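Local coordinates for protein peroxidase (Cellulomonas bogoriensis 69B4 = DSM 16987, PDB 6QZO) that binds heme b and probably acts as a peroxidase of the DyP type, at residues A[44-56]-A[141-155]. Residues are numbered along the deposited sequence; the frame is centred on the assembly and turned at random.
Sequences PPSFIALVALDLA and GDVVLQVCADDRTTL
Ile48 and Leu50 both lean on Gln146: Ile48 CD1 lies 3.5 Å from Gln146 CG, and the Leu50 side chain lies beside the glutamine stem, with Leu50 CD1 3.4 Å from Gln146 CB. With chi1 at 179° and the chain extended beyond CG, the glutamine carries its amide outward, where OE1 bonds to Tyr331 OH and NE2 to Gly39 O. On the face carrying Phe47, Ala49 and Leu53, Leu155 CD2, from the helix that follows, touches Phe47 CB at 3.7 Å, while the Leu53 and Leu145 side chains cross at a slant, with Leu53 CD1 4.1 Å from Leu145 CD1. Strands 47-55 and 143-149 are the central antiparallel pair (165° between directions) of the four-stranded sheet of the N-terminal ferredoxin-like domain, one of two in a DyP-type peroxidase. Paired backbone bonds run from Phe47-Ala149 to Leu53-Val143, where Asp142 and Val143 both face Leu53 in a classic beta bulge. Beyond it, Asp142 OD2 accepts from Leu55 N (2.9 Å) through its anti lone pair, and Asp142 N donates to Asp54 OD1 (3.2 Å); Arg173 pairs with Asp54 OD2. Replacing Asp142 with an alanine would probably leave Leu55 N without this acceptor. At the opposite end, Asp150 OD1 accepts a hydrogen bond from Ser46 N (2.8 Å), met nearly along its C-O axis.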
ATOM      1  N   PRO A  44     -11.333  -3.483 -12.848  1.00 19.95           N
ATOM      2  CA  PRO A  44     -10.469  -3.493 -11.669  1.00 19.77           C
ATOM      3  C   PRO A  44     -10.179  -2.092 -11.136  1.00 19.88           C
ATOM      4  O   PRO A  44      -9.740  -1.216 -11.868  1.00 21.05           O
ATOM      5  CB  PRO A  44      -9.205  -4.220 -12.158  1.00 19.77           C
ATOM      6  CG  PRO A  44      -9.676  -5.034 -13.338  1.00 19.57           C
ATOM      7  CD  PRO A  44     -10.732  -4.177 -13.992  1.00 20.12           C
ATOM      8  N   PRO A  45     -10.466  -1.826  -9.845  1.00 19.48           N
ATOM      9  CA  PRO A  45     -10.119  -0.553  -9.219  1.00 19.18           C
ATOM     10  C   PRO A  45      -8.662  -0.571  -8.731  1.00 18.67           C
ATOM     11  O   PRO A  45      -7.997  -1.572  -8.894  1.00 18.16           O
ATOM     12  CB  PRO A  45     -11.114  -0.520  -8.054  1.00 18.96           C
ATOM     13  CG  PRO A  45     -11.163  -1.959  -7.613  1.00 18.47           C
ATOM     14  CD  PRO A  45     -11.132  -2.746  -8.896  1.00 18.91           C
ATOM     15  N   SER A  46      -8.221   0.513  -8.097  1.00 18.78           N
ATOM     16  CA  SER A  46      -6.791   0.803  -7.822  1.00 18.51           C
ATOM     17  C   SER A  46      -6.170  -0.215  -6.859  1.00 17.96           C
ATOM     18  O   SER A  46      -4.972  -0.534  -7.051  1.00 17.73           O
ATOM     19  CB  SER A  46      -6.632   2.208  -7.325  1.00 18.74           C
ATOM     20  OG  SER A  46      -6.992   3.141  -8.328  1.00 19.46           O
ATOM     21  N   PHE A  47      -6.901  -0.702  -5.850  1.00 18.07           N
ATOM     22  CA  PHE A  47      -6.281  -1.489  -4.748  1.00 17.95           C
ATOM     23  C   PHE A  47      -6.992  -2.823  -4.517  1.00 17.68           C
ATOM     24  O   PHE A  47      -8.206  -2.937  -4.810  1.00 18.23           O
ATOM     25  CB  PHE A  47      -6.226  -0.652  -3.474  1.00 18.52           C
ATOM     26  CG  PHE A  47      -5.629   0.705  -3.729  1.00 19.23           C
ATOM     27  CD1 PHE A  47      -4.314   0.818  -4.159  1.00 19.79           C
ATOM     28  CD2 PHE A  47      -6.398   1.848  -3.637  1.00 19.76           C
ATOM     29  CE1 PHE A  47      -3.767   2.059  -4.449  1.00 20.13           C
ATOM     30  CE2 PHE A  47      -5.843   3.092  -3.913  1.00 20.60           C
ATOM     31  CZ  PHE A  47      -4.531   3.195  -4.327  1.00 20.18           C
ATOM     32  N   ILE A  48      -6.220  -3.777  -3.983  1.00 16.89           N
ATOM     33  CA  ILE A  48      -6.640  -5.164  -3.641  1.00 16.74           C
ATOM     34  C   ILE A  48      -5.965  -5.613  -2.344  1.00 16.77           C
ATOM     35  O   ILE A  48      -4.770  -5.331  -2.151  1.00 16.62           O
ATOM     36  CB  ILE A  48      -6.300  -6.157  -4.767  1.00 16.62           C
ATOM     37  CG1 ILE A  48      -6.970  -7.503  -4.526  1.00 16.68           C
ATOM     38  CG2 ILE A  48      -4.791  -6.304  -4.957  1.00 16.48           C
ATOM     39  CD1 ILE A  48      -7.074  -8.345  -5.781  1.00 16.81           C
ATOM     40  N   ALA A  49      -6.720  -6.325  -1.513  1.00 16.98           N
ATOM     41  CA  ALA A  49      -6.188  -7.157  -0.414  1.00 17.05           C
ATOM     42  C   ALA A  49      -6.866  -8.514  -0.542  1.00 17.03           C
ATOM     43  O   ALA A  49      -8.094  -8.543  -0.481  1.00 16.45           O
ATOM     44  CB  ALA A  49      -6.451  -6.515   0.923  1.00 17.37           C
ATOM     45  N   LEU A  50      -6.103  -9.569  -0.828  1.00 17.43           N
ATOM     46  CA  LEU A  50      -6.605 -10.951  -0.722  1.00 17.61           C
ATOM     47  C   LEU A  50      -6.316 -11.425   0.699  1.00 17.50           C
ATOM     48  O   LEU A  50      -5.115 -11.516   1.056  1.00 17.62           O
ATOM     49  CB  LEU A  50      -5.864 -11.831  -1.723  1.00 17.93           C
ATOM     50  CG  LEU A  50      -6.149 -11.716  -3.208  1.00 18.38           C
ATOM     51  CD1 LEU A  50      -7.553 -12.112  -3.541  1.00 18.57           C
ATOM     52  CD2 LEU A  50      -5.817 -10.368  -3.805  1.00 19.13           C
ATOM     53  N   VAL A  51      -7.376 -11.668   1.471  1.00 16.91           N
ATOM     54  CA  VAL A  51      -7.282 -12.190   2.856  1.00 17.38           C
ATOM     55  C   VAL A  51      -7.692 -13.667   2.865  1.00 17.63           C
ATOM     56  O   VAL A  51      -8.890 -13.949   2.727  1.00 17.75           O
ATOM     57  CB  VAL A  51      -8.131 -11.354   3.829  1.00 17.58           C
ATOM     58  CG1 VAL A  51      -7.902 -11.788   5.266  1.00 17.66           C
ATOM     59  CG2 VAL A  51      -7.846  -9.859   3.677  1.00 17.85           C
ATOM     60  N   ALA A  52      -6.714 -14.559   2.984  1.00 17.57           N
ATOM     61  CA  ALA A  52      -6.911 -15.998   3.211  1.00 17.86           C
ATOM     62  C   ALA A  52      -7.112 -16.230   4.704  1.00 18.44           C
ATOM     63  O   ALA A  52      -6.305 -15.714   5.509  1.00 18.54           O
ATOM     64  CB  ALA A  52      -5.733 -16.791   2.690  1.00 17.74           C
ATOM     65  N   LEU A  53      -8.153 -16.987   5.055  1.00 18.70           N
ATOM     66  CA  LEU A  53      -8.416 -17.370   6.457  1.00 19.15           C
ATOM     67  C   LEU A  53      -8.457 -18.891   6.537  1.00 20.03           C
ATOM     68  O   LEU A  53      -8.748 -19.531   5.515  1.00 20.09           O
ATOM     69  CB  LEU A  53      -9.720 -16.723   6.934  1.00 19.09           C
ATOM     70  CG  LEU A  53      -9.741 -15.188   6.865  1.00 18.37           C
ATOM     71  CD1 LEU A  53     -10.476 -14.705   5.625  1.00 18.07           C
ATOM     72  CD2 LEU A  53     -10.377 -14.599   8.114  1.00 18.39           C
ATOM     73  N   ASP A  54      -8.103 -19.425   7.699  1.00 21.08           N
ATOM     74  CA  ASP A  54      -8.212 -20.870   8.017  1.00 21.80           C
ATOM     75  C   ASP A  54      -9.298 -21.054   9.076  1.00 22.97           C
ATOM     76  O   ASP A  54      -9.316 -20.313  10.070  1.00 23.99           O
ATOM     77  CB  ASP A  54      -6.858 -21.436   8.442  1.00 21.80           C
ATOM     78  CG  ASP A  54      -5.934 -21.736   7.290  1.00 21.51           C
ATOM     79  OD1 ASP A  54      -6.417 -21.803   6.133  1.00 21.60           O
ATOM     80  OD2 ASP A  54      -4.732 -21.885   7.561  1.00 21.57           O
ATOM     81  N   LEU A  55     -10.205 -21.995   8.859  1.00 24.08           N
ATOM     82  CA  LEU A  55     -11.274 -22.327   9.834  1.00 24.53           C
ATOM     83  C   LEU A  55     -10.624 -22.939  11.080  1.00 25.20           C
ATOM     84  O   LEU A  55      -9.575 -23.576  10.947  1.00 25.61           O
ATOM     85  CB  LEU A  55     -12.270 -23.280   9.168  1.00 24.41           C
ATOM     86  CG  LEU A  55     -13.015 -22.681   7.978  1.00 24.05           C
ATOM     87  CD1 LEU A  55     -13.753 -23.745   7.202  1.00 23.94           C
ATOM     88  CD2 LEU A  55     -13.995 -21.626   8.489  1.00 24.01           C
ATOM     89  N   ALA A  56     -11.205 -22.722  12.259  1.00 25.62           N
ATOM     90  CA  ALA A  56     -10.807 -23.438  13.501  1.00 26.19           C
ATOM     91  C   ALA A  56     -11.040 -24.942  13.317  1.00 26.66           C
ATOM     92  O   ALA A  56     -11.944 -25.292  12.556  1.00 26.91           O
ATOM     93  CB  ALA A  56     -11.576 -22.885  14.672  1.00 26.80           C
ATOM     94  N   GLY A 141      -5.311 -21.904   2.000  1.00 16.26           N
ATOM     95  CA  GLY A 141      -6.376 -21.164   2.692  1.00 15.87           C
ATOM     96  C   GLY A 141      -7.719 -21.871   2.530  1.00 15.79           C
ATOM     97  O   GLY A 141      -8.042 -22.234   1.418  1.00 15.85           O
ATOM     98  N   ASP A 142      -8.463 -22.046   3.620  1.00 15.85           N
ATOM     99  CA  ASP A 142      -9.830 -22.620   3.640  1.00 16.15           C
ATOM    100  C   ASP A 142     -10.795 -21.647   2.962  1.00 16.02           C
ATOM    101  O   ASP A 142     -11.716 -22.111   2.285  1.00 15.95           O
ATOM    102  CB  ASP A 142     -10.294 -22.916   5.063  1.00 16.58           C
ATOM    103  CG  ASP A 142      -9.475 -24.008   5.737  1.00 17.00           C
ATOM    104  OD1 ASP A 142      -8.921 -24.835   5.020  1.00 17.43           O
ATOM    105  OD2 ASP A 142      -9.412 -24.029   6.963  1.00 17.18           O
ATOM    106  N   VAL A 143     -10.581 -20.337   3.111  1.00 15.74           N
ATOM    107  CA  VAL A 143     -11.480 -19.323   2.487  1.00 15.71           C
ATOM    108  C   VAL A 143     -10.658 -18.076   2.175  1.00 15.52           C
ATOM    109  O   VAL A 143      -9.640 -17.858   2.841  1.00 16.32           O
ATOM    110  CB  VAL A 143     -12.696 -19.032   3.383  1.00 15.83           C
ATOM    111  CG1 VAL A 143     -12.262 -18.449   4.716  1.00 15.91           C
ATOM    112  CG2 VAL A 143     -13.711 -18.130   2.705  1.00 15.67           C
ATOM    113  N   VAL A 144     -11.087 -17.309   1.183  1.00 15.16           N
ATOM    114  CA  VAL A 144     -10.399 -16.064   0.767  1.00 14.78           C
ATOM    115  C   VAL A 144     -11.440 -14.972   0.572  1.00 14.72           C
ATOM    116  O   VAL A 144     -12.510 -15.260   0.015  1.00 14.88           O
ATOM    117  CB  VAL A 144      -9.599 -16.258  -0.522  1.00 14.65           C
ATOM    118  CG1 VAL A 144     -10.514 -16.644  -1.689  1.00 14.67           C
ATOM    119  CG2 VAL A 144      -8.767 -15.019  -0.851  1.00 14.51           C
ATOM    120  N   LEU A 145     -11.100 -13.755   1.001  1.00 14.55           N
ATOM    121  CA  LEU A 145     -11.831 -12.521   0.634  1.00 14.46           C
ATOM    122  C   LEU A 145     -10.928 -11.707  -0.293  1.00 14.40           C
ATOM    123  O   LEU A 145      -9.883 -11.213   0.174  1.00 14.19           O
ATOM    124  CB  LEU A 145     -12.160 -11.751   1.916  1.00 14.50           C
ATOM    125  CG  LEU A 145     -12.980 -12.535   2.945  1.00 14.39           C
ATOM    126  CD1 LEU A 145     -13.024 -11.788   4.267  1.00 14.29           C
ATOM    127  CD2 LEU A 145     -14.369 -12.799   2.415  1.00 14.53           C
ATOM    128  N   GLN A 146     -11.294 -11.594  -1.570  1.00 14.47           N
ATOM    129  CA  GLN A 146     -10.659 -10.591  -2.452  1.00 14.20           C
ATOM    130  C   GLN A 146     -11.379  -9.274  -2.199  1.00 14.36           C
ATOM    131  O   GLN A 146     -12.558  -9.161  -2.610  1.00 15.04           O
ATOM    132  CB  GLN A 146     -10.732 -10.975  -3.928  1.00 14.04           C
ATOM    133  CG  GLN A 146     -10.099  -9.914  -4.825  1.00 13.83           C
ATOM    134  CD  GLN A 146     -10.397 -10.161  -6.277  1.00 13.91           C
ATOM    135  OE1 GLN A 146      -9.701 -10.910  -6.950  1.00 13.75           O
ATOM    136  NE2 GLN A 146     -11.442  -9.514  -6.766  1.00 14.31           N
ATOM    137  N   VAL A 147     -10.702  -8.340  -1.530  1.00 13.95           N
ATOM    138  CA  VAL A 147     -11.255  -7.000  -1.182  1.00 13.85           C
ATOM    139  C   VAL A 147     -10.579  -5.974  -2.090  1.00 14.04           C
ATOM    140  O   VAL A 147      -9.309  -5.843  -2.030  1.00 13.58           O
ATOM    141  CB  VAL A 147     -11.046  -6.665   0.304  1.00 13.60           C
ATOM    142  CG1 VAL A 147     -11.858  -5.449   0.733  1.00 13.72           C
ATOM    143  CG2 VAL A 147     -11.376  -7.854   1.183  1.00 13.53           C
ATOM    144  N   CYS A 148     -11.394  -5.306  -2.912  1.00 14.59           N
ATOM    145  CA  CYS A 148     -10.945  -4.340  -3.942  1.00 15.01           C
ATOM    146  C   CYS A 148     -11.640  -2.999  -3.728  1.00 15.37           C
ATOM    147  O   CYS A 148     -12.859  -3.027  -3.481  1.00 15.92           O
ATOM    148  CB  CYS A 148     -11.296  -4.836  -5.333  1.00 15.16           C
ATOM    149  SG  CYS A 148     -10.293  -6.249  -5.824  1.00 15.27           S
ATOM    150  N   ALA A 149     -10.902  -1.897  -3.875  1.00 15.41           N
ATOM    151  CA  ALA A 149     -11.440  -0.521  -3.769  1.00 15.92           C
ATOM    152  C   ALA A 149     -10.486   0.498  -4.396  1.00 16.19           C
ATOM    153  O   ALA A 149      -9.293   0.195  -4.576  1.00 16.76           O
ATOM    154  CB  ALA A 149     -11.729  -0.181  -2.329  1.00 15.92           C
ATOM    155  N   ASP A 150     -11.015   1.676  -4.703  1.00 16.70           N
ATOM    156  CA  ASP A 150     -10.259   2.820  -5.271  1.00 17.04           C
ATOM    157  C   ASP A 150      -9.694   3.689  -4.146  1.00 17.36           C
ATOM    158  O   ASP A 150      -9.208   4.788  -4.467  1.00 18.14           O
ATOM    159  CB  ASP A 150     -11.149   3.651  -6.201  1.00 17.39           C
ATOM    160  CG  ASP A 150     -11.175   3.147  -7.621  1.00 17.32           C
ATOM    161  OD1 ASP A 150     -10.165   2.523  -8.036  1.00 16.84           O
ATOM    162  OD2 ASP A 150     -12.197   3.381  -8.299  1.00 17.92           O
ATOM    163  N   ASP A 151      -9.760   3.229  -2.894  1.00 17.39           N
ATOM    164  CA  ASP A 151      -9.262   3.981  -1.711  1.00 17.72           C
ATOM    165  C   ASP A 151      -8.736   3.015  -0.648  1.00 17.66           C
ATOM    166  O   ASP A 151      -9.437   2.069  -0.317  1.00 17.93           O
ATOM    167  CB  ASP A 151     -10.351   4.869  -1.115  1.00 18.15           C
ATOM    168  CG  ASP A 151      -9.797   5.794  -0.044  1.00 18.46           C
ATOM    169  OD1 ASP A 151      -9.703   5.355   1.119  1.00 18.36           O
ATOM    170  OD2 ASP A 151      -9.390   6.929  -0.405  1.00 18.81           O
ATOM    171  N   ARG A 152      -7.554   3.304  -0.099  1.00 18.37           N
ATOM    172  CA  ARG A 152      -6.780   2.407   0.792  1.00 18.31           C
ATOM    173  C   ARG A 152      -7.354   2.434   2.213  1.00 18.05           C
ATOM    174  O   ARG A 152      -7.240   1.411   2.916  1.00 18.17           O
ATOM    175  CB  ARG A 152      -5.308   2.786   0.754  1.00 19.19           C
ATOM    176  CG  ARG A 152      -4.409   1.727   1.344  1.00 20.01           C
ATOM    177  CD  ARG A 152      -4.409   0.373   0.669  1.00 20.03           C
ATOM    178  NE  ARG A 152      -3.500  -0.377   1.505  1.00 20.77           N
ATOM    179  CZ  ARG A 152      -3.776  -0.960   2.685  1.00 21.00           C
ATOM    180  NH1 ARG A 152      -4.982  -0.904   3.236  1.00 21.28           N
ATOM    181  NH2 ARG A 152      -2.800  -1.565   3.334  1.00 21.05           N
ATOM    182  N   THR A 153      -7.932   3.546   2.640  1.00 17.68           N
ATOM    183  CA  THR A 153      -8.582   3.659   3.973  1.00 17.48           C
ATOM    184  C   THR A 153      -9.870   2.832   3.962  1.00 17.53           C
ATOM    185  O   THR A 153     -10.090   2.087   4.921  1.00 17.50           O
ATOM    186  CB  THR A 153      -8.824   5.123   4.358  1.00 17.51           C
ATOM    187  OG1 THR A 153      -7.547   5.748   4.382  1.00 17.37           O
ATOM    188  CG2 THR A 153      -9.507   5.275   5.695  1.00 17.62           C
ATOM    189  N   THR A 154     -10.681   2.965   2.908  1.00 17.88           N
ATOM    190  CA  THR A 154     -11.902   2.145   2.673  1.00 18.07           C
ATOM    191  C   THR A 154     -11.537   0.660   2.736  1.00 17.87           C
ATOM    192  O   THR A 154     -12.275  -0.122   3.376  1.00 18.44           O
ATOM    193  CB  THR A 154     -12.547   2.476   1.321  1.00 18.10           C
ATOM    194  OG1 THR A 154     -12.832   3.879   1.252  1.00 18.62           O
ATOM    195  CG2 THR A 154     -13.819   1.692   1.088  1.00 18.29           C
ATOM    196  N   LEU A 155     -10.427   0.292   2.098  1.00 17.75           N
ATOM    197  CA  LEU A 155      -9.965  -1.116   1.994  1.00 17.65           C
ATOM    198  C   LEU A 155      -9.511  -1.600   3.374  1.00 17.53           C
ATOM    199  O   LEU A 155      -9.917  -2.715   3.792  1.00 17.57           O
ATOM    200  CB  LEU A 155      -8.839  -1.170   0.962  1.00 17.58           C
ATOM    201  CG  LEU A 155      -8.362  -2.567   0.584  1.00 17.55           C
ATOM    202  CD1 LEU A 155      -9.479  -3.309  -0.055  1.00 17.32           C
ATOM    203  CD2 LEU A 155      -7.178  -2.506  -0.373  1.00 17.62           C
TER